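Local coordinates for LPXTG cell wall surface protein (Streptococcus gordonii, PDB 4IGB), which is a peptidoglycan-anchored surface protein, probably an adhesin, of which this chain is the N-terminal part, comprising the N1 and N2 domains, at residues G68-F73 against S141-W146; D49-S54 against N72-V77. One frame throughout, in Å; residues are numbered along the deposited sequence.

Contact 1. Residues G68-F73 against S141-W146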
ATOM      1  N   GLY C  68      -3.853  -2.855 -26.168  1.00 36.69           N
ATOM      2  CA  GLY C  68      -4.476  -3.138 -24.892  1.00 31.61           C
ATOM      3  C   GLY C  68      -5.880  -2.569 -24.771  1.00 29.57           C
ATOM      4  O   GLY C  68      -6.190  -1.546 -25.357  1.00 34.86           O
ATOM      5  N   GLU C  69      -6.728  -3.248 -24.008  1.00 29.76           N
ATOM      6  CA  GLU C  69      -8.080  -2.781 -23.720  1.00 32.04           C
ATOM      7  C   GLU C  69      -8.057  -1.772 -22.575  1.00 34.23           C
ATOM      8  O   GLU C  69      -7.227  -1.875 -21.666  1.00 28.05           O
ATOM      9  CB  GLU C  69      -8.982  -3.963 -23.344  1.00 30.27           C
ATOM     10  CG  GLU C  69      -9.037  -5.054 -24.404  1.00 26.94           C
ATOM     11  CD  GLU C  69      -9.493  -4.520 -25.750  1.00 38.31           C
ATOM     12  OE1 GLU C  69     -10.476  -3.750 -25.774  1.00 35.22           O
ATOM     13  OE2 GLU C  69      -8.863  -4.855 -26.780  1.00 36.27           O
ATOM     14  N   MET C  70      -8.980  -0.817 -22.614  1.00 28.05           N
ATOM     15  CA  MET C  70      -9.015   0.265 -21.634  1.00 28.63           C
ATOM     16  C   MET C  70     -10.442   0.659 -21.293  1.00 31.29           C
ATOM     17  O   MET C  70     -11.350   0.519 -22.119  1.00 31.92           O
ATOM     18  CB  MET C  70      -8.252   1.494 -22.152  1.00 27.02           C
ATOM     19  CG  MET C  70      -8.541   2.781 -21.391  1.00 26.72           C
ATOM     20  SD  MET C  70      -7.604   4.218 -21.959  1.00 30.48           S
ATOM     21  CE  MET C  70      -5.932   3.763 -21.506  1.00 20.70           C
ATOM     22  N   GLU C  71     -10.636   1.131 -20.061  1.00 25.69           N
ATOM     23  CA  GLU C  71     -11.896   1.746 -19.661  1.00 27.10           C
ATOM     24  C   GLU C  71     -11.601   3.182 -19.289  1.00 28.64           C
ATOM     25  O   GLU C  71     -10.814   3.448 -18.380  1.00 27.09           O
ATOM     26  CB  GLU C  71     -12.525   1.008 -18.480  1.00 25.21           C
ATOM     27  CG  GLU C  71     -13.947   1.439 -18.200  1.00 28.96           C
ATOM     28  CD  GLU C  71     -14.949   0.909 -19.228  1.00 34.37           C
ATOM     29  OE1 GLU C  71     -14.561   0.115 -20.111  1.00 33.51           O
ATOM     30  OE2 GLU C  71     -16.133   1.290 -19.147  1.00 38.89           O
ATOM     31  N   ASN C  72     -12.215   4.114 -20.007  1.00 30.39           N
ATOM     32  CA  ASN C  72     -11.823   5.505 -19.904  1.00 25.74           C
ATOM     33  C   ASN C  72     -12.896   6.352 -19.267  1.00 26.36           C
ATOM     34  O   ASN C  72     -14.086   6.109 -19.462  1.00 32.49           O
ATOM     35  CB  ASN C  72     -11.463   6.070 -21.280  1.00 27.01           C
ATOM     36  CG  ASN C  72     -10.681   7.354 -21.187  1.00 28.44           C
ATOM     37  OD1 ASN C  72     -10.929   8.290 -21.945  1.00 38.41           O
ATOM     38  ND2 ASN C  72      -9.714   7.402 -20.277  1.00 26.54           N
ATOM     39  N   PHE C  73     -12.470   7.351 -18.509  1.00 24.94           N
ATOM     40  CA  PHE C  73     -13.388   8.226 -17.799  1.00 25.25           C
ATOM     41  C   PHE C  73     -13.025   9.669 -18.072  1.00 26.27           C
ATOM     42  O   PHE C  73     -11.855  10.053 -17.995  1.00 25.59           O
ATOM     43  CB  PHE C  73     -13.350   7.947 -16.294  1.00 21.34           C
ATOM     44  CG  PHE C  73     -13.735   6.542 -15.936  1.00 24.24           C
ATOM     45  CD1 PHE C  73     -14.995   6.263 -15.432  1.00 25.50           C
ATOM     46  CD2 PHE C  73     -12.850   5.497 -16.126  1.00 25.13           C
ATOM     47  CE1 PHE C  73     -15.364   4.961 -15.106  1.00 25.88           C
ATOM     48  CE2 PHE C  73     -13.213   4.191 -15.806  1.00 22.31           C
ATOM     49  CZ  PHE C  73     -14.469   3.929 -15.291  1.00 27.04           C
ATOM     50  N   SER C 141      -8.272   6.502 -16.141  1.00 23.37           N
ATOM     51  CA  SER C 141      -8.489   5.302 -16.938  1.00 19.87           C
ATOM     52  C   SER C 141      -7.926   4.069 -16.250  1.00 23.23           C
ATOM     53  O   SER C 141      -7.043   4.159 -15.401  1.00 23.13           O
ATOM     54  CB  SER C 141      -7.895   5.445 -18.351  1.00 20.57           C
ATOM     55  OG  SER C 141      -6.489   5.690 -18.328  1.00 25.50           O
ATOM     56  N   ILE C 142      -8.448   2.913 -16.631  1.00 24.05           N
ATOM     57  CA  ILE C 142      -7.956   1.648 -16.136  1.00 27.89           C
ATOM     58  C   ILE C 142      -7.498   0.845 -17.343  1.00 23.66           C
ATOM     59  O   ILE C 142      -8.262   0.655 -18.288  1.00 24.27           O
ATOM     60  CB  ILE C 142      -9.076   0.865 -15.427  1.00 18.51           C
ATOM     61  CG1 ILE C 142      -9.723   1.703 -14.326  1.00 18.89           C
ATOM     62  CG2 ILE C 142      -8.562  -0.454 -14.901  1.00 18.92           C
ATOM     63  CD1 ILE C 142     -10.982   1.061 -13.779  1.00 17.49           C
ATOM     64  N   SER C 143      -6.257   0.381 -17.318  1.00 18.39           N
ATOM     65  CA  SER C 143      -5.737  -0.426 -18.418  1.00 18.21           C
ATOM     66  C   SER C 143      -4.378  -0.945 -18.028  1.00 23.16           C
ATOM     67  O   SER C 143      -3.805  -0.504 -17.033  1.00 24.47           O
ATOM     68  CB  SER C 143      -5.583   0.421 -19.689  1.00 24.44           C
ATOM     69  OG  SER C 143      -4.433   1.262 -19.611  1.00 25.01           O
ATOM     70  N   GLU C 144      -3.845  -1.857 -18.834  1.00 22.79           N
ATOM     71  CA  GLU C 144      -2.462  -2.267 -18.692  1.00 23.83           C
ATOM     72  C   GLU C 144      -1.606  -1.850 -19.886  1.00 26.65           C
ATOM     73  O   GLU C 144      -0.686  -2.560 -20.279  1.00 31.72           O
ATOM     74  CB  GLU C 144      -2.380  -3.768 -18.443  1.00 29.63           C
ATOM     75  CG  GLU C 144      -3.041  -4.161 -17.127  1.00 29.09           C
ATOM     76  CD  GLU C 144      -3.185  -5.656 -16.967  1.00 29.73           C
ATOM     77  OE1 GLU C 144      -3.813  -6.294 -17.838  1.00 32.67           O
ATOM     78  OE2 GLU C 144      -2.667  -6.192 -15.968  1.00 29.42           O
ATOM     79  N   LEU C 145      -1.907  -0.691 -20.454  1.00 24.05           N
ATOM     80  CA  LEU C 145      -1.100  -0.164 -21.547  1.00 21.98           C
ATOM     81  C   LEU C 145       0.349   0.027 -21.115  1.00 30.04           C
ATOM     82  O   LEU C 145       1.262  -0.235 -21.892  1.00 32.90           O
ATOM     83  CB  LEU C 145      -1.661   1.166 -22.040  1.00 21.81           C
ATOM     84  CG  LEU C 145      -2.597   1.163 -23.254  1.00 29.35           C
ATOM     85  CD1 LEU C 145      -3.889   0.411 -22.977  1.00 27.54           C
ATOM     86  CD2 LEU C 145      -2.900   2.587 -23.671  1.00 27.99           C
ATOM     87  N   TRP C 146       0.555   0.483 -19.875  1.00 26.50           N
ATOM     88  CA  TRP C 146       1.886   0.886 -19.414  1.00 27.35           C
ATOM     89  C   TRP C 146       2.488  -0.050 -18.367  1.00 35.46           C
ATOM     90  O   TRP C 146       3.684  -0.367 -18.424  1.00 25.77           O
ATOM     91  CB  TRP C 146       1.840   2.301 -18.849  1.00 21.69           C
ATOM     92  CG  TRP C 146       1.040   3.242 -19.668  1.00 26.05           C
ATOM     93  CD1 TRP C 146      -0.122   3.853 -19.311  1.00 30.88           C
ATOM     94  CD2 TRP C 146       1.336   3.689 -20.997  1.00 26.12           C
ATOM     95  NE1 TRP C 146      -0.570   4.662 -20.332  1.00 28.55           N
ATOM     96  CE2 TRP C 146       0.306   4.574 -21.383  1.00 24.09           C
ATOM     97  CE3 TRP C 146       2.373   3.430 -21.900  1.00 33.87           C
ATOM     98  CZ2 TRP C 146       0.282   5.206 -22.631  1.00 34.11           C
ATOM     99  CZ3 TRP C 146       2.347   4.052 -23.146  1.00 38.09           C
ATOM    100  CH2 TRP C 146       1.311   4.935 -23.495  1.00 36.33           C
TER
HETATM  101  O   HOH W   1      -5.118  -3.310 -21.075  1.00 41.55           O

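Contact 2. Residues D49-S54 against N72-V77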
ATOM      1  N   ASP C  49     -18.346  10.847 -18.147  1.00 24.37           N
ATOM      2  CA  ASP C  49     -18.555  10.116 -19.387  1.00 25.89           C
ATOM      3  C   ASP C  49     -17.620   8.922 -19.424  1.00 33.91           C
ATOM      4  O   ASP C  49     -16.409   9.066 -19.612  1.00 35.34           O
ATOM      5  CB  ASP C  49     -18.303  11.015 -20.601  1.00 33.81           C
ATOM      6  CG  ASP C  49     -18.172  10.222 -21.898  1.00 38.96           C
ATOM      7  OD1 ASP C  49     -18.842   9.178 -22.045  1.00 46.88           O
ATOM      8  OD2 ASP C  49     -17.385  10.633 -22.768  1.00 49.67           O
ATOM      9  N   GLN C  50     -18.181   7.737 -19.244  1.00 29.12           N
ATOM     10  CA  GLN C  50     -17.387   6.523 -19.181  1.00 29.99           C
ATOM     11  C   GLN C  50     -17.549   5.681 -20.444  1.00 34.16           C
ATOM     12  O   GLN C  50     -18.669   5.440 -20.888  1.00 32.36           O
ATOM     13  CB  GLN C  50     -17.808   5.700 -17.964  1.00 25.74           C
ATOM     14  CG  GLN C  50     -17.384   4.248 -18.039  1.00 27.88           C
ATOM     15  CD  GLN C  50     -17.913   3.434 -16.880  1.00 35.16           C
ATOM     16  OE1 GLN C  50     -18.611   3.953 -16.003  1.00 30.73           O
ATOM     17  NE2 GLN C  50     -17.583   2.152 -16.867  1.00 31.45           N
ATOM     18  N   PHE C  51     -16.438   5.228 -21.016  1.00 30.62           N
ATOM     19  CA  PHE C  51     -16.503   4.399 -22.216  1.00 29.13           C
ATOM     20  C   PHE C  51     -15.289   3.490 -22.378  1.00 35.54           C
ATOM     21  O   PHE C  51     -14.208   3.779 -21.867  1.00 33.67           O
ATOM     22  CB  PHE C  51     -16.694   5.262 -23.466  1.00 26.04           C
ATOM     23  CG  PHE C  51     -15.630   6.303 -23.656  1.00 32.85           C
ATOM     24  CD1 PHE C  51     -14.489   6.021 -24.386  1.00 25.78           C
ATOM     25  CD2 PHE C  51     -15.773   7.567 -23.108  1.00 28.88           C
ATOM     26  CE1 PHE C  51     -13.510   6.978 -24.563  1.00 32.13           C
ATOM     27  CE2 PHE C  51     -14.798   8.527 -23.282  1.00 21.98           C
ATOM     28  CZ  PHE C  51     -13.664   8.232 -24.010  1.00 22.79           C
ATOM     29  N   HIS C  52     -15.484   2.387 -23.094  1.00 29.87           N
ATOM     30  CA  HIS C  52     -14.423   1.420 -23.339  1.00 31.50           C
ATOM     31  C   HIS C  52     -13.660   1.767 -24.613  1.00 36.33           C
ATOM     32  O   HIS C  52     -14.180   2.455 -25.489  1.00 37.60           O
ATOM     33  CB  HIS C  52     -15.008   0.010 -23.445  1.00 32.02           C
ATOM     34  CG  HIS C  52     -13.975  -1.066 -23.570  1.00 33.76           C
ATOM     35  ND1 HIS C  52     -13.518  -1.787 -22.488  1.00 34.40           N
ATOM     36  CD2 HIS C  52     -13.314  -1.547 -24.648  1.00 29.44           C
ATOM     37  CE1 HIS C  52     -12.619  -2.665 -22.895  1.00 30.57           C
ATOM     38  NE2 HIS C  52     -12.476  -2.540 -24.202  1.00 33.51           N
ATOM     39  N   LEU C  53     -12.424   1.288 -24.706  1.00 29.47           N
ATOM     40  CA  LEU C  53     -11.590   1.550 -25.872  1.00 37.26           C
ATOM     41  C   LEU C  53     -10.622   0.401 -26.122  1.00 41.63           C
ATOM     42  O   LEU C  53     -10.120  -0.214 -25.183  1.00 33.28           O
ATOM     43  CB  LEU C  53     -10.807   2.850 -25.690  1.00 36.82           C
ATOM     44  CG  LEU C  53     -11.605   4.155 -25.703  1.00 42.88           C
ATOM     45  CD1 LEU C  53     -10.811   5.269 -25.040  1.00 39.37           C
ATOM     46  CD2 LEU C  53     -11.984   4.538 -27.124  1.00 30.90           C
ATOM     47  N   SER C  54     -10.361   0.118 -27.393  1.00 24.33           N
ATOM     48  CA  SER C  54      -9.422  -0.924 -27.756  1.00 23.72           C
ATOM     49  C   SER C  54      -8.217  -0.317 -28.465  1.00 33.64           C
ATOM     50  O   SER C  54      -8.371   0.405 -29.446  1.00 38.94           O
ATOM     51  CB  SER C  54     -10.085  -1.965 -28.662  1.00 32.21           C
ATOM     52  OG  SER C  54     -11.044  -2.718 -27.942  1.00 42.17           O
ATOM     53  N   ASN C  72     -12.215   4.114 -20.007  1.00 30.39           N
ATOM     54  CA  ASN C  72     -11.823   5.505 -19.904  1.00 25.74           C
ATOM     55  C   ASN C  72     -12.896   6.352 -19.267  1.00 26.36           C
ATOM     56  O   ASN C  72     -14.086   6.109 -19.462  1.00 32.49           O
ATOM     57  CB  ASN C  72     -11.463   6.070 -21.280  1.00 27.01           C
ATOM     58  CG  ASN C  72     -10.681   7.354 -21.187  1.00 28.44           C
ATOM     59  OD1 ASN C  72     -10.929   8.290 -21.945  1.00 38.41           O
ATOM     60  ND2 ASN C  72      -9.714   7.402 -20.277  1.00 26.54           N
ATOM     61  N   PHE C  73     -12.470   7.351 -18.509  1.00 24.94           N
ATOM     62  CA  PHE C  73     -13.388   8.226 -17.799  1.00 25.25           C
ATOM     63  C   PHE C  73     -13.025   9.669 -18.072  1.00 26.27           C
ATOM     64  O   PHE C  73     -11.855  10.053 -17.995  1.00 25.59           O
ATOM     65  CB  PHE C  73     -13.350   7.947 -16.294  1.00 21.34           C
ATOM     66  CG  PHE C  73     -13.735   6.542 -15.936  1.00 24.24           C
ATOM     67  CD1 PHE C  73     -14.995   6.263 -15.432  1.00 25.50           C
ATOM     68  CD2 PHE C  73     -12.850   5.497 -16.126  1.00 25.13           C
ATOM     69  CE1 PHE C  73     -15.364   4.961 -15.106  1.00 25.88           C
ATOM     70  CE2 PHE C  73     -13.213   4.191 -15.806  1.00 22.31           C
ATOM     71  CZ  PHE C  73     -14.469   3.929 -15.291  1.00 27.04           C
ATOM     72  N   THR C  74     -14.032  10.460 -18.417  1.00 23.07           N
ATOM     73  CA  THR C  74     -13.829  11.872 -18.675  1.00 27.59           C
ATOM     74  C   THR C  74     -14.929  12.647 -17.982  1.00 29.91           C
ATOM     75  O   THR C  74     -15.948  12.078 -17.585  1.00 29.94           O
ATOM     76  CB  THR C  74     -13.848  12.177 -20.181  1.00 31.98           C
ATOM     77  OG1 THR C  74     -15.150  11.904 -20.705  1.00 31.33           O
ATOM     78  CG2 THR C  74     -12.838  11.312 -20.912  1.00 24.24           C
ATOM     79  N   LEU C  75     -14.713  13.945 -17.833  1.00 24.67           N
ATOM     80  CA  LEU C  75     -15.668  14.814 -17.185  1.00 22.22           C
ATOM     81  C   LEU C  75     -16.283  15.776 -18.199  1.00 30.41           C
ATOM     82  O   LEU C  75     -15.563  16.409 -18.968  1.00 33.37           O
ATOM     83  CB  LEU C  75     -14.971  15.592 -16.073  1.00 24.90           C
ATOM     84  CG  LEU C  75     -14.728  14.786 -14.793  1.00 25.16           C
ATOM     85  CD1 LEU C  75     -13.739  15.482 -13.890  1.00 21.38           C
ATOM     86  CD2 LEU C  75     -16.058  14.548 -14.072  1.00 24.15           C
ATOM     87  N   LYS C  76     -17.611  15.869 -18.201  1.00 31.30           N
ATOM     88  CA  LYS C  76     -18.323  16.803 -19.065  1.00 36.31           C
ATOM     89  C   LYS C  76     -18.135  18.240 -18.591  1.00 33.85           C
ATOM     90  O   LYS C  76     -18.487  18.588 -17.464  1.00 35.39           O
ATOM     91  CB  LYS C  76     -19.814  16.462 -19.122  1.00 33.96           C
ATOM     92  CG  LYS C  76     -20.106  15.066 -19.646  1.00 40.92           C
ATOM     93  CD  LYS C  76     -21.541  14.654 -19.344  1.00 38.91           C
ATOM     94  CE  LYS C  76     -21.785  13.192 -19.689  1.00 44.14           C
ATOM     95  NZ  LYS C  76     -23.025  12.676 -19.038  1.00 47.01           N
ATOM     96  N   VAL C  77     -17.586  19.068 -19.471  1.00 27.82           N
ATOM     97  CA  VAL C  77     -17.295  20.464 -19.174  1.00 30.93           C
ATOM     98  C   VAL C  77     -18.488  21.372 -19.493  1.00 41.44           C
ATOM     99  O   VAL C  77     -19.258  21.109 -20.418  1.00 33.20           O
ATOM    100  CB  VAL C  77     -16.059  20.939 -19.990  1.00 39.42           C
ATOM    101  CG1 VAL C  77     -15.949  22.460 -20.008  1.00 37.67           C
ATOM    102  CG2 VAL C  77     -14.792  20.305 -19.443  1.00 36.48           C
TER

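Contact 1. Residues G68-F73 against S141-W146
G68-F73 and S141-W146 meet as neighbouring antiparallel strands inside the six-stranded sheet of the N-terminal (N1) domain, where strand 69-76 lies between 136-143 and the edge strand 48-54. The backbone core of the contact is the hydrogen-bonded pair E71 and I142: E71 N donates to I142 O at 3.0 Å with an N-H...O angle of 169°, and I142 N returns the bond to E71 O, both donors in the plane of the carbonyl they use. Towards G68 the strands part, and a water steps in, donating to E69 O at 2.6 Å and accepting from E144 N.

On one face, M70 runs along the serines of the opposite strand. Its CG is anti to the backbone N (chi1 164°). The extended chain carries SD past S141 CB, and a bend at chi3 (-67°) then sets M70 CE 3.5 Å from S143 OG and 3.9 Å from L145 CD2. S143 OG also takes a weak bond from L145 N, while L145 CD1 rests against G68 O at 3.8 Å. Y158 touches M70, S141 and L145 on this face. Further along, N72 lays its amide nitrogen ND2 beside S141 CB at 3.3 Å, with E138 holding that nitrogen by a hydrogen bond.

The other face carries E71, I142 and F73; the E71 carboxylate turns off to Q50 and H52. I142 CD1 reaches F73 CE2 at 4.3 Å, approaching the ring obliquely, while S141 CA sits at the ring edge. L91 and F95 of strand 85-101 pack onto F73 and I142 respectively, so this face looks onto a second sheet. Two layers of antiparallel strands with apolar side chains between them are characteristic of a beta-sandwich.

Contact 2. Residues D49-S54 against N72-V77
The F51 ring carries N72 CB over one face in a CH-pi contact, 4.2 Å from the ring centroid, and has L53 CD2 in plane at its edge. Here edge strand 48-54 pairs with 69-76 in the antiparallel sheet of the N1 domain. The N72 amide stands nearly upright to the ring, its plane turned 82° away, with OD1 3.4 Å from F51 CZ. F51 CG lies between its backbone N and carbonyl carbon (chi1 57°), which brings the ring to N72; H163 also stacks with the ring. L53 CD1 adds a contact to N72 CB.

On the opposite face of the sheet, the one bearing Q50 and F73, the Q50 side chain runs extended beside the F73 ring, pointing the same way. Amide and ring planes are 37° apart, and Q50 CD comes within 3.5 Å of F73 CE1. K44 and E71 hold the two ends of that amide by hydrogen bonds.

Paired backbone bonds join F51 to N72 and D49 to T74, the shortest being N72 N to F51 O at 2.7 Å. Beside the D49 and T74 pair, the D49 carboxylate has Y165 as a hydrogen-bond partner through OD2. D49 O is gripped twice by one residue: T74 N donates at 3.0 Å, tilted from the carbonyl plane, while T74 OG1 donates at 3.3 Å, in plane and on a lone pair.

From the N terminus the chain runs through 4-8, 15-20, 30-31 and 39-44 before it lays down 48-54, turns back through 55-68, which holds short strand 57-58, and returns as 69-76; contact 2 closes this excursion, with 17 residues between its segments. The chain then leaves for the neighbouring sheet through strands 85-101 and 104-119, passes helix 123-130, and comes home as 136-143, where contact 1 closes a loop of 67 residues. The closures are staggered: neither nests in the other, and their segments share N72 and F73. Strand 69-76 is zipped to a partner along each edge. E69 ties them together: its OE1 probably hydrogen-bonds S54 OG at 2.5 Å and H52 NE2 at 2.8 Å.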